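Local structure of sensor histidine kinase (Clostridium perfringens, 4ONX) at residues I76-I81 / V149-N154. The protein is the sensor domain of a histidine kinase, a single-cache fold that probably detects an extracellular signal and passes it to the kinase. Sequence-based numbering, arbitrary orientation.
Sequences INDVDI and VGKYYN
D80 and I81 both pair with G150 as the loop 76-81 enters strand 81-86 of the antiparallel sheet, a classic beta bulge: the G150 carbonyl oxygen accepts from D80 N at 2.9 Å and from I81 N at 3.1 Å, while G150 N returns a bond to I81 O at 3.0 Å. The two donors approach differently, D80 N lying in the carbonyl plane and I81 N tilted 33° from it. Two residues further along strand 142-153, the D80 carboxylate takes the place of a backbone acceptor. Its OD2 receives Y152 N at 2.7 Å, a nearly straight bond (170° at the hydrogen) reaching the anti side of the oxygen; CG of D80 stands anti to its own carbonyl carbon. K151 runs extended alongside D78 O and bends at its last torsion (chi4 67°), which brings NZ to D78 OD1 at 3.0 Å. In this salt bridge NZ meets OD1 on the anti side, well out of the carboxylate plane. V79 CG1 meets V149 CG1 at 4.0 Å, an apolar touch beside the bulge, and Y152 OH bonds to M127 O. The contact joins the end of helix 63-75, through its following loop, to strand 142-153 of the sheet. Buried D80 spends one carboxylate oxygen on a backbone N-H, and the nearby ammonium of K151 would probably favour its charged form.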
ATOM      1  N   ILE E  76       8.673 -10.426 -16.032  1.00 94.58           N
ATOM      2  CA  ILE E  76       9.577 -11.188 -16.894  1.00 95.86           C
ATOM      3  C   ILE E  76       9.423 -12.653 -16.565  1.00 89.70           C
ATOM      4  O   ILE E  76       9.763 -13.091 -15.475  1.00 91.07           O
ATOM      5  CB  ILE E  76      11.043 -10.747 -16.728  1.00 96.04           C
ATOM      6  CG1 ILE E  76      11.142  -9.225 -16.847  1.00101.99           C
ATOM      7  CG2 ILE E  76      11.921 -11.420 -17.774  1.00 97.66           C
ATOM      8  CD1 ILE E  76      12.512  -8.662 -16.536  1.00103.34           C
ATOM      9  N   ASN E  77       8.924 -13.403 -17.536  1.00 92.24           N
ATOM     10  CA  ASN E  77       8.665 -14.818 -17.370  1.00 98.32           C
ATOM     11  C   ASN E  77       9.902 -15.635 -17.016  1.00 98.81           C
ATOM     12  O   ASN E  77       9.855 -16.476 -16.125  1.00106.64           O
ATOM     13  CB  ASN E  77       8.027 -15.376 -18.648  1.00106.59           C
ATOM     14  CG  ASN E  77       7.492 -16.783 -18.469  1.00116.32           C
ATOM     15  OD1 ASN E  77       7.049 -17.154 -17.379  1.00126.53           O
ATOM     16  ND2 ASN E  77       7.492 -17.567 -19.549  1.00115.97           N
ATOM     17  N   ASP E  78      11.013 -15.380 -17.697  1.00103.37           N
ATOM     18  CA  ASP E  78      12.242 -16.146 -17.457  1.00106.96           C
ATOM     19  C   ASP E  78      13.029 -15.768 -16.207  1.00102.49           C
ATOM     20  O   ASP E  78      14.091 -16.338 -15.967  1.00111.84           O
ATOM     21  CB  ASP E  78      13.159 -16.080 -18.682  1.00106.36           C
ATOM     22  CG  ASP E  78      12.624 -16.880 -19.854  1.00110.84           C
ATOM     23  OD1 ASP E  78      11.861 -17.840 -19.626  1.00111.87           O
ATOM     24  OD2 ASP E  78      12.990 -16.568 -21.007  1.00130.86           O
ATOM     25  N   VAL E  79      12.537 -14.821 -15.420  1.00 89.41           N
ATOM     26  CA  VAL E  79      13.239 -14.434 -14.213  1.00 90.39           C
ATOM     27  C   VAL E  79      12.499 -14.952 -12.999  1.00 95.15           C
ATOM     28  O   VAL E  79      11.476 -14.404 -12.614  1.00102.25           O
ATOM     29  CB  VAL E  79      13.369 -12.918 -14.092  1.00 87.27           C
ATOM     30  CG1 VAL E  79      14.028 -12.549 -12.777  1.00 86.46           C
ATOM     31  CG2 VAL E  79      14.178 -12.374 -15.252  1.00 91.93           C
ATOM     32  N   ASP E  80      13.041 -15.995 -12.386  1.00 98.22           N
ATOM     33  CA  ASP E  80      12.441 -16.601 -11.209  1.00 95.47           C
ATOM     34  C   ASP E  80      13.080 -16.114  -9.915  1.00 97.38           C
ATOM     35  O   ASP E  80      12.513 -16.293  -8.843  1.00102.75           O
ATOM     36  CB  ASP E  80      12.604 -18.114 -11.265  1.00100.70           C
ATOM     37  CG  ASP E  80      11.978 -18.733 -12.504  1.00100.08           C
ATOM     38  OD1 ASP E  80      11.003 -18.158 -13.033  1.00 98.04           O
ATOM     39  OD2 ASP E  80      12.446 -19.821 -12.915  1.00104.09           O
ATOM     40  N   ILE E  81      14.264 -15.519 -10.010  1.00 98.48           N
ATOM     41  CA  ILE E  81      14.983 -15.056  -8.832  1.00 99.85           C
ATOM     42  C   ILE E  81      15.810 -13.831  -9.141  1.00 95.21           C
ATOM     43  O   ILE E  81      16.450 -13.743 -10.186  1.00 95.64           O
ATOM     44  CB  ILE E  81      15.995 -16.140  -8.346  1.00111.24           C
ATOM     45  CG1 ILE E  81      15.310 -17.507  -8.180  1.00117.81           C
ATOM     46  CG2 ILE E  81      16.755 -15.717  -7.080  1.00114.00           C
ATOM     47  CD1 ILE E  81      16.217 -18.631  -7.726  1.00128.21           C
ATOM     48  N   VAL E 149      20.760 -12.737 -11.100  1.00 85.27           N
ATOM     49  CA  VAL E 149      19.462 -12.954 -11.710  1.00 85.32           C
ATOM     50  C   VAL E 149      19.451 -14.379 -12.214  1.00 85.36           C
ATOM     51  O   VAL E 149      20.401 -14.800 -12.858  1.00 87.51           O
ATOM     52  CB  VAL E 149      19.221 -11.985 -12.880  1.00 85.64           C
ATOM     53  CG1 VAL E 149      17.905 -12.289 -13.567  1.00 86.73           C
ATOM     54  CG2 VAL E 149      19.210 -10.552 -12.391  1.00 87.77           C
ATOM     55  N   GLY E 150      18.378 -15.118 -11.949  1.00 85.94           N
ATOM     56  CA  GLY E 150      18.335 -16.502 -12.376  1.00 86.77           C
ATOM     57  C   GLY E 150      16.986 -17.079 -12.733  1.00 89.35           C
ATOM     58  O   GLY E 150      15.930 -16.503 -12.441  1.00 86.17           O
ATOM     59  N   LYS E 151      17.045 -18.235 -13.377  1.00 93.23           N
ATOM     60  CA  LYS E 151      15.863 -18.967 -13.780  1.00102.08           C
ATOM     61  C   LYS E 151      16.003 -20.371 -13.245  1.00116.94           C
ATOM     62  O   LYS E 151      17.094 -20.935 -13.268  1.00120.70           O
ATOM     63  CB  LYS E 151      15.754 -19.030 -15.300  1.00 98.83           C
ATOM     64  CG  LYS E 151      14.539 -19.799 -15.790  1.00 99.73           C
ATOM     65  CD  LYS E 151      14.573 -19.959 -17.294  1.00 95.96           C
ATOM     66  CE  LYS E 151      13.391 -20.759 -17.807  1.00 99.46           C
ATOM     67  NZ  LYS E 151      12.112 -20.027 -17.620  1.00102.83           N
ATOM     68  N   TYR E 152      14.899 -20.941 -12.782  1.00110.22           N
ATOM     69  CA  TYR E 152      14.909 -22.284 -12.244  1.00117.93           C
ATOM     70  C   TYR E 152      14.395 -23.286 -13.261  1.00116.43           C
ATOM     71  O   TYR E 152      13.485 -22.988 -14.030  1.00113.24           O
ATOM     72  CB  TYR E 152      14.072 -22.364 -10.961  1.00131.91           C
ATOM     73  CG  TYR E 152      13.970 -23.776 -10.409  1.00141.64           C
ATOM     74  CD1 TYR E 152      15.009 -24.334  -9.667  1.00144.92           C
ATOM     75  CD2 TYR E 152      12.841 -24.559 -10.646  1.00141.66           C
ATOM     76  CE1 TYR E 152      14.926 -25.630  -9.177  1.00149.19           C
ATOM     77  CE2 TYR E 152      12.748 -25.855 -10.152  1.00145.04           C
ATOM     78  CZ  TYR E 152      13.794 -26.388  -9.420  1.00149.45           C
ATOM     79  OH  TYR E 152      13.715 -27.677  -8.926  1.00143.32           O
ATOM     80  N   TYR E 153      15.000 -24.473 -13.249  1.00124.54           N
ATOM     81  CA  TYR E 153      14.614 -25.580 -14.112  1.00122.74           C
ATOM     82  C   TYR E 153      14.376 -26.803 -13.223  1.00135.48           C
ATOM     83  O   TYR E 153      15.170 -27.102 -12.315  1.00144.77           O
ATOM     84  CB  TYR E 153      15.700 -25.880 -15.141  1.00122.79           C
ATOM     85  CG  TYR E 153      15.963 -24.782 -16.168  1.00129.37           C
ATOM     86  CD1 TYR E 153      15.222 -24.704 -17.340  1.00128.27           C
ATOM     87  CD2 TYR E 153      16.987 -23.861 -15.985  1.00130.35           C
ATOM     88  CE1 TYR E 153      15.474 -23.722 -18.288  1.00131.80           C
ATOM     89  CE2 TYR E 153      17.247 -22.875 -16.928  1.00135.77           C
ATOM     90  CZ  TYR E 153      16.491 -22.809 -18.080  1.00139.68           C
ATOM     91  OH  TYR E 153      16.754 -21.822 -19.021  1.00155.44           O
ATOM     92  N   ASN E 154      13.282 -27.507 -13.505  1.00135.23           N
ATOM     93  CA  ASN E 154      12.874 -28.685 -12.745  1.00134.41           C
ATOM     94  C   ASN E 154      13.834 -29.866 -12.922  1.00137.78           C
ATOM     95  O   ASN E 154      13.925 -30.457 -14.003  1.00118.51           O
ATOM     96  CB  ASN E 154      11.460 -29.095 -13.169  1.00137.23           C
ATOM     97  CG  ASN E 154      10.476 -27.932 -13.128  1.00135.43           C
ATOM     98  OD1 ASN E 154      10.844 -26.801 -12.802  1.00135.88           O
ATOM     99  ND2 ASN E 154       9.224 -28.204 -13.478  1.00136.58           N
TER